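Local structure of flavodoxin (Streptococcus pneumoniae, 5LJI) at residues 39-44 with 69-74; 119-124 with 133-138. The protein binds flavin mononucleotide as its cofactor and probably serves as a low-potential electron donor to a number of redox enzymes. All coordinates share one frame; numbering follows the deposited sequence. Where two conformers were deposited one is given.

From the N terminus, the chain runs through strand 3-8, helix 14-28 and strand 32-37 before it reaches 39-44, in the loop that leads on to strand 51-57. Contact 1 joins this loop to helix 69-75 and so closes a loop of 24 intervening residues that includes strand 51-57. Strand 84-91 and helix 100-111 follow. Contact 2 then closes a much shorter loop of eight residues, bringing helix 129-144 back against strand 115-124. The two contacts lie in series, neither nesting nor crossing, with centres about 23 Å apart on opposite sides of the chain's centre. Contact 1 packs against strand 3-8 and contact 2 against strand 84-91, both in the same parallel sheet.

Contact 1 (39-44 with 69-74); sequences TTVDAS and MDFYED
The methyl group of A43 sits over one face of the F71 ring, in a CH-pi contact with CB 4.0 Å from the ring centroid and 18° off the ring normal. The overlap favours the rim, and A43 CA comes to 3.4 Å from CE2 of F71. With CG anti to the backbone N (chi1 -176°), F71 extends its ring from the helix against A43 and V41. V41 lies alongside it, pointing the same way, and brings CG1 to 3.9 Å from F71 CE2; both side chains also rest on V7 of strand 3-8. About one turn further along the helix, D74 packs its CB against A43 CB at 3.9 Å. No direct hydrogen bond joins the segments, but a water bridges them, accepting from A43 N at 2.9 Å and donating to D74 OD2 at 2.8 Å. D42 brings OD1 to 3.8 Å from D74 OD2, their carboxylate planes nearly parallel; the like charges would probably disfavour a closer approach. An aromatic side chain from a helix, touching both a loop and the central sheet, is here part of the layered alpha/beta packing of the flavodoxin fold.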
loop_
_atom_site.group_PDB
_atom_site.type_symbol
_atom_site.label_atom_id
_atom_site.label_comp_id
_atom_site.label_asym_id
_atom_site.label_seq_id
_atom_site.Cartn_x
_atom_site.Cartn_y
_atom_site.Cartn_z
ATOM N N THR A 39 0.406 11.783 -5.760
ATOM C CA THR A 39 0.817 12.991 -6.483
ATOM C C THR A 39 1.215 14.115 -5.552
ATOM O O THR A 39 1.819 15.080 -5.974
ATOM C CB THR A 39 -0.387 13.437 -7.343
ATOM O OG1 THR A 39 -0.296 12.782 -8.613
ATOM C CG2 THR A 39 -0.524 14.944 -7.513
ATOM N N THR A 40 0.844 14.005 -4.286
ATOM C CA THR A 40 0.952 15.112 -3.349
ATOM C C THR A 40 2.130 14.974 -2.406
ATOM O O THR A 40 2.300 15.789 -1.504
ATOM C CB THR A 40 -0.329 15.216 -2.494
ATOM O OG1 THR A 40 -0.478 14.033 -1.657
ATOM C CG2 THR A 40 -1.559 15.398 -3.391
ATOM N N VAL A 41 2.948 13.953 -2.593
ATOM C CA VAL A 41 3.854 13.542 -1.541
ATOM C C VAL A 41 5.113 12.925 -2.178
ATOM O O VAL A 41 5.032 12.401 -3.247
ATOM C CB VAL A 41 3.058 12.539 -0.650
ATOM C CG1 VAL A 41 3.669 11.140 -0.614
ATOM C CG2 VAL A 41 2.770 13.107 0.743
ATOM N N ASP A 42 6.272 13.033 -1.540
ATOM C CA ASP A 42 7.438 12.333 -1.996
ATOM C C ASP A 42 7.633 10.968 -1.364
ATOM O O ASP A 42 7.452 10.791 -0.192
ATOM C CB ASP A 42 8.652 13.170 -1.737
ATOM C CG ASP A 42 9.029 13.947 -2.929
ATOM O OD1 ASP A 42 9.680 13.332 -3.814
ATOM O OD2 ASP A 42 8.631 15.127 -2.997
ATOM N N ALA A 43 8.061 10.003 -2.150
ATOM C CA ALA A 43 8.388 8.686 -1.593
ATOM C C ALA A 43 9.291 8.765 -0.414
ATOM O O ALA A 43 9.118 8.017 0.526
ATOM C CB ALA A 43 8.989 7.760 -2.642
ATOM N N SER A 44 10.229 9.715 -0.439
ATOM C CA SER A 44 11.172 9.939 0.663
ATOM C C SER A 44 10.518 10.347 2.005
ATOM O O SER A 44 11.159 10.257 3.057
ATOM C CB SER A 44 12.257 10.959 0.244
ATOM O OG SER A 44 11.802 12.280 0.404
HETATM N N MSE A 69 3.725 6.542 -11.239
HETATM C CA MSE A 69 5.005 6.220 -11.902
HETATM C C MSE A 69 6.164 6.907 -11.283
HETATM O O MSE A 69 7.182 6.280 -11.004
HETATM C CB MSE A 69 4.971 6.578 -13.407
HETATM C CG MSE A 69 6.061 5.904 -14.283
HETATM SE SE MSE A 69 6.083 6.590 -16.173
HETATM C CE MSE A 69 4.340 5.717 -16.517
ATOM N N ASP A 70 6.032 8.215 -11.088
ATOM C CA ASP A 70 7.046 8.984 -10.452
ATOM C C ASP A 70 7.366 8.434 -9.073
ATOM O O ASP A 70 8.535 8.341 -8.672
ATOM C CB ASP A 70 6.538 10.403 -10.292
ATOM C CG ASP A 70 7.489 11.378 -10.835
ATOM O OD1 ASP A 70 8.575 11.526 -10.178
ATOM O OD2 ASP A 70 7.164 11.900 -11.969
ATOM N N PHE A 71 6.300 8.146 -8.331
ATOM C CA PHE A 71 6.441 7.760 -6.937
ATOM C C PHE A 71 7.187 6.419 -6.871
ATOM O O PHE A 71 8.100 6.266 -6.063
ATOM C CB PHE A 71 5.054 7.679 -6.279
ATOM C CG PHE A 71 5.096 7.373 -4.832
ATOM C CD1 PHE A 71 5.101 6.067 -4.399
ATOM C CD2 PHE A 71 5.162 8.398 -3.897
ATOM C CE1 PHE A 71 5.140 5.770 -3.037
ATOM C CE2 PHE A 71 5.213 8.119 -2.553
ATOM C CZ PHE A 71 5.204 6.793 -2.106
ATOM N N TYR A 72 6.807 5.499 -7.770
ATOM C CA TYR A 72 7.416 4.153 -7.860
ATOM C C TYR A 72 8.912 4.260 -8.091
ATOM O O TYR A 72 9.726 3.628 -7.383
ATOM C CB TYR A 72 6.788 3.389 -8.987
ATOM C CG TYR A 72 7.227 1.952 -9.247
ATOM C CD1 TYR A 72 6.581 0.901 -8.602
ATOM C CD2 TYR A 72 8.174 1.634 -10.219
ATOM C CE1 TYR A 72 6.888 -0.415 -8.846
ATOM C CE2 TYR A 72 8.497 0.299 -10.471
ATOM C CZ TYR A 72 7.822 -0.735 -9.772
ATOM O OH TYR A 72 8.062 -2.105 -9.970
ATOM N N GLU A 73 9.254 5.141 -9.021
ATOM C CA GLU A 73 10.652 5.301 -9.427
ATOM C C GLU A 73 11.430 5.890 -8.294
ATOM O O GLU A 73 12.491 5.406 -7.988
ATOM C CB GLU A 73 10.759 6.197 -10.642
ATOM C CG GLU A 73 10.270 5.565 -11.917
ATOM C CD GLU A 73 10.595 6.511 -13.105
ATOM O OE1 GLU A 73 10.215 7.726 -13.072
ATOM O OE2 GLU A 73 11.275 6.080 -14.048
ATOM N N ASP A 74 10.853 6.890 -7.598
ATOM C CA ASP A 74 11.520 7.467 -6.462
ATOM C C ASP A 74 11.615 6.456 -5.294
ATOM O O ASP A 74 12.609 6.410 -4.611
ATOM C CB ASP A 74 10.783 8.695 -5.985
ATOM C CG ASP A 74 10.755 9.844 -7.013
ATOM O OD1 ASP A 74 11.329 9.783 -8.128
ATOM O OD2 ASP A 74 10.105 10.836 -6.677
HETATM O O HOH W 1 7.914 10.555 -5.025
#

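Contact 2 (119-124 with 133-138); sequences ECVKVD and ERLEQF
This is a buried, apolar strand-to-helix contact in the flavodoxin fold, where helix 129-144 packs back across strand 115-124, an outermost strand of the five-stranded parallel sheet. The local axes of 121-124 and 133-138 run nearly antiparallel, at 159°, and approach to 9.2 Å, so the helix runs back alongside the strand it follows, as a beta-alpha unit. V121 is the centre of the interface, its two methyl groups serving different helix residues. CG2 meets CD2 of L135 at 3.7 Å, the two side chains crossing at about a right angle. CG1 packs against CB of F138, also at 3.7 Å, and lies 4.0 Å from R134 O, a carbonyl already engaged by F138 N within the helix. V121, L135 and F138 all touch V88 of the neighbouring strand 84-91, while L135 also touches I18, I21 and V22 of helix 14-28; the contact thus ties the edge of the sheet to two helices. Backbone hydrogen bonding of V121 with V87, and of V123 with G89 and G91, holds the strand to its neighbour in the sheet. The extended chi1 of F138, 170°, carries the ring toward the 119 end of 119-124. There the ring edge meets the backbone of E119, whose O lies near the ring plane, 3.3 Å from CD2 of F138.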
loop_
_atom_site.group_PDB
_atom_site.type_symbol
_atom_site.label_atom_id
_atom_site.label_comp_id
_atom_site.label_asym_id
_atom_site.label_seq_id
_atom_site.Cartn_x
_atom_site.Cartn_y
_atom_site.Cartn_z
ATOM N N GLU A 119 1.288 -10.315 4.722
ATOM C CA GLU A 119 1.076 -10.689 3.313
ATOM C C GLU A 119 0.297 -9.552 2.617
ATOM O O GLU A 119 -0.544 -8.888 3.228
ATOM C CB GLU A 119 0.312 -12.024 3.150
ATOM C CG GLU A 119 1.135 -13.316 3.386
ATOM C CD GLU A 119 1.698 -13.957 2.082
ATOM O OE1 GLU A 119 2.434 -13.273 1.348
ATOM O OE2 GLU A 119 1.417 -15.151 1.776
ATOM N N CYS A 120 0.583 -9.331 1.348
ATOM C CA CYS A 120 -0.097 -8.278 0.603
ATOM C C CYS A 120 -1.545 -8.667 0.345
ATOM O O CYS A 120 -1.841 -9.813 0.190
ATOM C CB CYS A 120 0.633 -7.983 -0.704
ATOM S SG CYS A 120 0.539 -9.326 -1.857
ATOM N N VAL A 121 -2.450 -7.698 0.351
ATOM C CA VAL A 121 -3.854 -8.009 0.046
ATOM C C VAL A 121 -4.327 -7.380 -1.269
ATOM O O VAL A 121 -4.244 -6.177 -1.495
ATOM C CB VAL A 121 -4.876 -7.835 1.230
ATOM C CG1 VAL A 121 -4.236 -7.395 2.529
ATOM C CG2 VAL A 121 -6.129 -7.052 0.857
ATOM N N LYS A 122 -4.828 -8.255 -2.129
ATOM C CA LYS A 122 -5.316 -7.917 -3.440
ATOM C C LYS A 122 -6.804 -7.951 -3.364
ATOM O O LYS A 122 -7.389 -8.925 -2.832
ATOM C CB LYS A 122 -4.794 -8.957 -4.434
ATOM C CG LYS A 122 -3.276 -9.052 -4.422
ATOM C CD LYS A 122 -2.739 -9.983 -5.532
ATOM C CE LYS A 122 -1.216 -9.915 -5.552
ATOM N NZ LYS A 122 -0.632 -10.677 -6.695
ATOM N N VAL A 123 -7.446 -6.884 -3.851
ATOM C CA VAL A 123 -8.894 -6.824 -3.806
ATOM C C VAL A 123 -9.466 -6.736 -5.210
ATOM O O VAL A 123 -8.979 -5.988 -6.095
ATOM C CB VAL A 123 -9.413 -5.632 -2.939
ATOM C CG1 VAL A 123 -10.932 -5.562 -2.984
ATOM C CG2 VAL A 123 -8.909 -5.757 -1.508
ATOM N N ASP A 124 -10.528 -7.511 -5.396
ATOM C CA ASP A 124 -11.204 -7.597 -6.667
ATOM C C ASP A 124 -12.213 -6.442 -6.654
ATOM O O ASP A 124 -13.164 -6.504 -5.964
ATOM C CB ASP A 124 -11.942 -8.947 -6.770
ATOM C CG ASP A 124 -12.496 -9.231 -8.179
ATOM O OD1 ASP A 124 -12.140 -8.536 -9.157
ATOM O OD2 ASP A 124 -13.300 -10.188 -8.280
ATOM N N GLU A 133 -11.925 -8.476 6.276
ATOM C CA GLU A 133 -11.224 -9.204 7.339
ATOM C C GLU A 133 -9.765 -9.317 6.981
ATOM O O GLU A 133 -8.925 -9.287 7.865
ATOM C CB GLU A 133 -11.822 -10.560 7.717
ATOM C CG GLU A 133 -13.085 -10.422 8.594
ATOM C CD GLU A 133 -12.877 -10.503 10.126
ATOM O OE1 GLU A 133 -12.362 -11.543 10.574
ATOM O OE2 GLU A 133 -13.296 -9.582 10.902
ATOM N N ARG A 134 -9.461 -9.364 5.693
ATOM C CA ARG A 134 -8.074 -9.499 5.251
ATOM C C ARG A 134 -7.323 -8.224 5.495
ATOM O O ARG A 134 -6.186 -8.252 5.955
ATOM C CB ARG A 134 -7.964 -9.862 3.757
ATOM C CG ARG A 134 -8.038 -11.355 3.481
ATOM C CD ARG A 134 -7.706 -11.720 2.032
ATOM N NE ARG A 134 -8.444 -12.929 1.662
ATOM C CZ ARG A 134 -9.538 -12.983 0.900
ATOM N NH1 ARG A 134 -10.056 -11.885 0.355
ATOM N NH2 ARG A 134 -10.117 -14.159 0.672
ATOM N N LEU A 135 -7.942 -7.116 5.143
ATOM C CA LEU A 135 -7.332 -5.787 5.360
ATOM C C LEU A 135 -7.212 -5.497 6.847
ATOM O O LEU A 135 -6.218 -4.961 7.318
ATOM C CB LEU A 135 -8.161 -4.715 4.692
ATOM C CG LEU A 135 -8.140 -4.620 3.187
ATOM C CD1 LEU A 135 -9.386 -3.851 2.730
ATOM C CD2 LEU A 135 -6.862 -3.959 2.683
ATOM N N GLU A 136 -8.241 -5.873 7.590
ATOM C CA GLU A 136 -8.194 -5.825 9.069
ATOM C C GLU A 136 -7.021 -6.656 9.596
ATOM O O GLU A 136 -6.279 -6.197 10.452
ATOM C CB GLU A 136 -9.545 -6.274 9.667
ATOM C CG GLU A 136 -9.680 -6.116 11.160
ATOM C CD GLU A 136 -11.074 -6.500 11.703
ATOM O OE1 GLU A 136 -11.557 -7.617 11.365
ATOM O OE2 GLU A 136 -11.667 -5.686 12.461
ATOM N N GLN A 137 -6.817 -7.851 9.063
ATOM C CA GLN A 137 -5.696 -8.674 9.546
ATOM C C GLN A 137 -4.350 -8.089 9.153
ATOM O O GLN A 137 -3.383 -8.095 9.907
ATOM C CB GLN A 137 -5.789 -10.089 8.997
ATOM C CG GLN A 137 -4.541 -10.937 9.304
ATOM C CD GLN A 137 -4.869 -12.415 9.497
ATOM O OE1 GLN A 137 -4.539 -13.263 8.654
ATOM N NE2 GLN A 137 -5.542 -12.732 10.613
ATOM N N PHE A 138 -4.286 -7.602 7.935
ATOM C CA PHE A 138 -3.107 -6.902 7.453
ATOM C C PHE A 138 -2.738 -5.806 8.468
ATOM O O PHE A 138 -1.582 -5.716 8.924
ATOM C CB PHE A 138 -3.416 -6.455 6.007
ATOM C CG PHE A 138 -2.419 -5.524 5.401
ATOM C CD1 PHE A 138 -2.556 -4.133 5.560
ATOM C CD2 PHE A 138 -1.386 -5.999 4.637
ATOM C CE1 PHE A 138 -1.653 -3.262 4.942
ATOM C CE2 PHE A 138 -0.438 -5.139 4.081
ATOM C CZ PHE A 138 -0.583 -3.774 4.226
#